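Local coordinates for aminotransferase, class V family protein (Trichomonas vaginalis, PDB 5F8V) that probably catalyses the reversible pyridoxal-phosphate-dependent transamination between 3-phosphooxypyruvate plus L-glutamate and O-phospho-L-serine plus 2-oxoglutarate, a step of serine biosynthesis, at residues Cys154-Ile159 with Met178-Leu183; Ser184-Gln189 with Gly266-Asp271. All blocks are in the same frame, centred on the assembly; numbering follows the deposited sequence.

Contact 1 of 2, residues Cys154-Ile159 with Met178-Leu183; sequences CDNETI and MSSNFL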
loop_
_atom_site.group_PDB
_atom_site.type_symbol
_atom_site.label_atom_id
_atom_site.label_comp_id
_atom_site.label_asym_id
_atom_site.label_seq_id
_atom_site.Cartn_x
_atom_site.Cartn_y
_atom_site.Cartn_z
ATOM N N CYS A 154 -6.254 -1.196 21.494
ATOM C CA CYS A 154 -7.120 -0.794 20.391
ATOM C C CYS A 154 -8.198 0.144 20.915
ATOM O O CYS A 154 -9.025 -0.240 21.752
ATOM C CB CYS A 154 -7.766 -2.014 19.759
ATOM S SG CYS A 154 -8.702 -1.618 18.284
ATOM N N ASP A 155 -8.180 1.378 20.433
ATOM C CA ASP A 155 -9.115 2.382 20.930
ATOM C C ASP A 155 -10.563 2.053 20.560
ATOM O O ASP A 155 -11.467 2.353 21.331
ATOM C CB ASP A 155 -8.733 3.774 20.421
ATOM C CG ASP A 155 -9.261 4.876 21.307
ATOM O OD1 ASP A 155 -9.052 4.812 22.530
ATOM O OD2 ASP A 155 -9.883 5.810 20.778
ATOM N N ASN A 156 -10.776 1.436 19.396
ATOM C CA ASN A 156 -12.117 1.027 18.969
ATOM C C ASN A 156 -12.118 -0.362 18.326
ATOM O O ASN A 156 -11.589 -0.546 17.226
ATOM C CB ASN A 156 -12.715 2.069 18.012
ATOM C CG ASN A 156 -14.132 1.720 17.597
ATOM O OD1 ASN A 156 -15.067 1.807 18.393
ATOM N ND2 ASN A 156 -14.287 1.257 16.365
ATOM N N GLU A 157 -12.696 -1.345 19.017
ATOM C CA GLU A 157 -12.768 -2.708 18.472
ATOM C C GLU A 157 -13.992 -2.821 17.567
ATOM O O GLU A 157 -15.129 -2.703 18.014
ATOM C CB GLU A 157 -12.763 -3.759 19.585
ATOM C CG GLU A 157 -11.395 -3.952 20.219
ATOM C CD GLU A 157 -10.411 -4.760 19.381
ATOM O OE1 GLU A 157 -10.782 -5.239 18.288
ATOM O OE2 GLU A 157 -9.245 -4.940 19.819
ATOM N N THR A 158 -13.717 -3.017 16.281
ATOM C CA THR A 158 -14.690 -2.910 15.196
ATOM C C THR A 158 -15.755 -4.026 15.250
ATOM O O THR A 158 -16.947 -3.779 15.004
ATOM C CB THR A 158 -13.916 -2.920 13.846
ATOM O OG1 THR A 158 -12.784 -2.044 13.956
ATOM C CG2 THR A 158 -14.738 -2.451 12.690
ATOM N N ILE A 159 -15.333 -5.235 15.605
ATOM C CA ILE A 159 -16.222 -6.406 15.611
ATOM C C ILE A 159 -17.062 -6.483 16.898
ATOM O O ILE A 159 -18.243 -6.848 16.856
ATOM C CB ILE A 159 -15.415 -7.708 15.381
ATOM C CG1 ILE A 159 -14.705 -7.642 14.025
ATOM C CG2 ILE A 159 -16.317 -8.939 15.453
ATOM C CD1 ILE A 159 -13.570 -8.633 13.868
ATOM N N MET A 178 -5.988 3.064 16.254
ATOM C CA MET A 178 -7.171 3.871 16.031
ATOM C C MET A 178 -7.716 3.686 14.622
ATOM O O MET A 178 -8.315 4.612 14.046
ATOM C CB MET A 178 -6.815 5.332 16.263
ATOM C CG MET A 178 -6.470 5.637 17.711
ATOM S SD MET A 178 -6.313 7.419 17.896
ATOM C CE MET A 178 -6.409 7.596 19.681
ATOM N N SER A 179 -7.529 2.493 14.065
ATOM C CA SER A 179 -7.902 2.258 12.662
ATOM C C SER A 179 -9.363 2.614 12.401
ATOM O O SER A 179 -9.664 3.386 11.482
ATOM C CB SER A 179 -7.578 0.827 12.251
ATOM O OG SER A 179 -6.176 0.685 12.064
ATOM N N SER A 180 -10.255 2.148 13.262
ATOM C CA SER A 180 -11.694 2.333 13.054
ATOM C C SER A 180 -12.316 3.565 13.723
ATOM O O SER A 180 -13.528 3.757 13.620
ATOM C CB SER A 180 -12.431 1.068 13.495
ATOM O OG SER A 180 -12.105 0.743 14.832
ATOM N N ASN A 181 -11.528 4.397 14.406
ATOM C CA ASN A 181 -12.065 5.668 14.932
ATOM C C ASN A 181 -11.179 6.912 14.717
ATOM O O ASN A 181 -11.414 7.962 15.330
ATOM C CB ASN A 181 -12.501 5.502 16.406
ATOM C CG ASN A 181 -11.347 5.586 17.399
ATOM O OD1 ASN A 181 -10.179 5.559 17.032
ATOM N ND2 ASN A 181 -11.686 5.681 18.678
ATOM N N PHE A 182 -10.203 6.803 13.817
ATOM C CA PHE A 182 -9.255 7.890 13.570
ATOM C C PHE A 182 -9.978 9.035 12.907
ATOM O O PHE A 182 -10.667 8.825 11.909
ATOM C CB PHE A 182 -8.115 7.428 12.657
ATOM C CG PHE A 182 -6.944 8.368 12.612
ATOM C CD1 PHE A 182 -6.517 8.917 11.404
ATOM C CD2 PHE A 182 -6.244 8.673 13.769
ATOM C CE1 PHE A 182 -5.421 9.774 11.360
ATOM C CE2 PHE A 182 -5.150 9.526 13.735
ATOM C CZ PHE A 182 -4.737 10.076 12.531
ATOM N N LEU A 183 -9.820 10.231 13.470
ATOM C CA LEU A 183 -10.477 11.466 12.994
ATOM C C LEU A 183 -12.011 11.444 13.138
ATOM O O LEU A 183 -12.721 12.170 12.436
ATOM C CB LEU A 183 -10.050 11.814 11.558
ATOM C CG LEU A 183 -8.535 11.855 11.317
ATOM C CD1 LEU A 183 -8.231 11.783 9.835
ATOM C CD2 LEU A 183 -7.919 13.109 11.939
HETATM O O HOH W 1 -9.503 1.351 16.216
#
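The N181 amide lies crosswise to the D155 carboxylate, the planes 59° apart. Within its own amide plane ND2 donates to D155 OD2 over 2.8 Å, nearly straight (173°), reaching the anti side of OD2, tilted from the carboxylate plane. M178 packs its CG 4.0 Å from D155 CB, while R185 forms a salt bridge to the same OD2. The second flat group, the N156 amide, uses an in-plane N-H of ND2 to reach S180 OG at 2.7 Å; its OD1 is held by S301 and ND2 also donates to N304. The segments lie at the ends of neighbouring parallel strands, 148-154 and 174-177, of the large mixed sheet of this class-V aminotransferase, whose cofactor forms a Schiff base with the lysine at position 202. S180 OG donates in turn to T158 OG1 at 3.0 Å, and that hydroxyl is hydrogen-bonded to O3 of the pyridoxal ring, so S180 and N156 form a second shell behind a cofactor contact. S180 OG sits between its backbone N and carbonyl carbon (chi1 55°), which places it within reach of N156 ND2 and T158 OG1. A water bridges the backbones, donating to N156 O (3.0 Å) and accepting from S180 N.

Contact 2 of 2, residues Ser184-Gln189 with Gly266-Asp271; sequences SRPITQ and GLAAMD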
loop_
_atom_site.group_PDB
_atom_site.type_symbol
_atom_site.label_atom_id
_atom_site.label_comp_id
_atom_site.label_asym_id
_atom_site.label_seq_id
_atom_site.Cartn_x
_atom_site.Cartn_y
_atom_site.Cartn_z
ATOM N N SER A 184 -12.507 10.627 14.070
ATOM C CA SER A 184 -13.917 10.628 14.443
ATOM C C SER A 184 -14.142 11.504 15.667
ATOM O O SER A 184 -15.286 11.746 16.036
ATOM C CB SER A 184 -14.396 9.203 14.719
ATOM O OG SER A 184 -13.897 8.719 15.953
ATOM N N ARG A 185 -13.050 11.956 16.297
ATOM C CA ARG A 185 -13.102 12.834 17.460
ATOM C C ARG A 185 -11.724 13.448 17.764
ATOM O O ARG A 185 -10.704 12.971 17.253
ATOM C CB ARG A 185 -13.598 12.064 18.687
ATOM C CG ARG A 185 -12.810 10.803 18.981
ATOM C CD ARG A 185 -13.359 10.131 20.220
ATOM N NE ARG A 185 -12.573 8.965 20.605
ATOM C CZ ARG A 185 -12.987 8.015 21.451
ATOM N NH1 ARG A 185 -14.187 8.078 22.035
ATOM N NH2 ARG A 185 -12.188 6.992 21.727
ATOM N N PRO A 186 -11.680 14.493 18.613
ATOM C CA PRO A 186 -10.376 15.048 18.985
ATOM C C PRO A 186 -9.537 14.086 19.820
ATOM O O PRO A 186 -10.085 13.198 20.474
ATOM C CB PRO A 186 -10.740 16.287 19.824
ATOM C CG PRO A 186 -12.150 16.605 19.452
ATOM C CD PRO A 186 -12.778 15.264 19.222
ATOM N N ILE A 187 -8.223 14.266 19.773
ATOM C CA ILE A 187 -7.294 13.522 20.606
ATOM C C ILE A 187 -6.648 14.524 21.560
ATOM O O ILE A 187 -6.156 15.555 21.117
ATOM C CB ILE A 187 -6.225 12.805 19.749
ATOM C CG1 ILE A 187 -6.871 11.658 18.953
ATOM C CG2 ILE A 187 -5.102 12.266 20.623
ATOM C CD1 ILE A 187 -5.977 11.054 17.885
ATOM N N THR A 188 -6.678 14.215 22.857
ATOM C CA THR A 188 -5.974 14.977 23.896
ATOM C C THR A 188 -5.002 14.051 24.636
ATOM O O THR A 188 -4.880 12.857 24.310
ATOM C CB THR A 188 -6.966 15.588 24.912
ATOM O OG1 THR A 188 -7.723 14.540 25.535
ATOM C CG2 THR A 188 -7.913 16.562 24.222
ATOM N N GLN A 189 -4.298 14.615 25.616
ATOM C CA GLN A 189 -3.363 13.870 26.455
ATOM C C GLN A 189 -2.244 13.233 25.627
ATOM O O GLN A 189 -1.916 12.055 25.790
ATOM C CB GLN A 189 -4.096 12.820 27.306
ATOM C CG GLN A 189 -5.211 13.367 28.188
ATOM C CD GLN A 189 -5.814 12.276 29.061
ATOM O OE1 GLN A 189 -6.271 11.250 28.559
ATOM N NE2 GLN A 189 -5.797 12.481 30.376
ATOM N N GLY A 266 -14.591 20.380 11.874
ATOM C CA GLY A 266 -13.459 19.790 12.585
ATOM C C GLY A 266 -13.833 18.540 13.351
ATOM O O GLY A 266 -14.942 18.023 13.211
ATOM N N LEU A 267 -12.902 18.070 14.173
ATOM C CA LEU A 267 -13.025 16.763 14.840
ATOM C C LEU A 267 -14.044 16.742 15.967
ATOM O O LEU A 267 -14.636 15.692 16.237
ATOM C CB LEU A 267 -11.662 16.293 15.366
ATOM C CG LEU A 267 -10.575 16.148 14.291
ATOM C CD1 LEU A 267 -9.317 15.585 14.917
ATOM C CD2 LEU A 267 -11.006 15.280 13.119
ATOM N N ALA A 268 -14.230 17.883 16.632
ATOM C CA ALA A 268 -15.253 18.018 17.672
ATOM C C ALA A 268 -16.655 17.955 17.060
ATOM O O ALA A 268 -17.569 17.366 17.645
ATOM C CB ALA A 268 -15.057 19.312 18.461
ATOM N N ALA A 269 -16.816 18.543 15.878
ATOM C CA ALA A 269 -18.055 18.417 15.111
ATOM C C ALA A 269 -18.311 16.974 14.657
ATOM O O ALA A 269 -19.460 16.536 14.667
ATOM C CB ALA A 269 -18.046 19.351 13.912
ATOM N N MET A 270 -17.256 16.257 14.250
ATOM C CA MET A 270 -17.380 14.842 13.881
ATOM C C MET A 270 -17.859 14.023 15.082
ATOM O O MET A 270 -18.747 13.184 14.961
ATOM C CB MET A 270 -16.055 14.241 13.373
ATOM C CG MET A 270 -15.514 14.699 12.012
ATOM S SD MET A 270 -16.576 14.743 10.540
ATOM C CE MET A 270 -17.838 13.503 10.828
ATOM N N ASP A 271 -17.260 14.281 16.239
ATOM C CA ASP A 271 -17.636 13.595 17.465
ATOM C C ASP A 271 -19.123 13.794 17.789
ATOM O O ASP A 271 -19.803 12.834 18.134
ATOM C CB ASP A 271 -16.752 14.051 18.627
ATOM C CG ASP A 271 -16.959 13.227 19.876
ATOM O OD1 ASP A 271 -17.083 11.987 19.777
ATOM O OD2 ASP A 271 -16.994 13.827 20.967
HETATM O O HOH W 2 -16.185 10.393 21.875
#
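Apolar packing sets P186 against the first turn of helix 267-286. The proline CG lies 4.1 Å from both L267 CB and A268 CB, and the ring rests over the backbone between those residues, its CD 3.5 Å from L267 O. L267 CB also packs against the backbone joining R185 to P186, and the leucine reaches on to L63 and I261. Backbone contacts form a second group. R185 CA directs its hydrogen at L267 O, a CA-H...O contact of 3.5 Å with 159° at the hydrogen; the same carbonyl accepts the helical bond from D271 N at 3.0 Å. M270 turns its CB to S184 O. G266 is the N-cap of the helix, and the loop that follows strand 174-177 of the large sheet runs across its first turn. The polar interactions are indirect. R185 CB packs 3.7 Å from D271 CB, yet the charged ends stay apart and a water links them, accepting from R185 NH1 at the guanidinium edge (3.1 Å) and donating to D271 OD1 (2.8 Å). The arginine chain, extended from CG to NE, leads the guanidinium away from the helix, where NH2 hydrogen-bonds to F164 O, while the aspartate forms salt bridges with R302 and K275.

How the contacts relate
The centre of contact 1 lies about 4 Å from the centre of the chain, in buried surroundings; that of contact 2 is about 14 Å from it and only partly buried. The two contacts share one connection, the loop between strands 174-177 and 193-199: residues 178-183 meet the residues just beyond strand 148-154, including T158, which bonds the cofactor, and 184-189 run on to helix 267-286. Direct side-chain hydrogen bonds dominate contact 1; contact 2 has no direct hydrogen bond across it and depends on proline packing, a CA-H...O contact and a water bridge. They are joined physically by the salt bridge from R185 NH2 to D155 OD2 (2.8 Å), and by L183 O packing on L267 and M270.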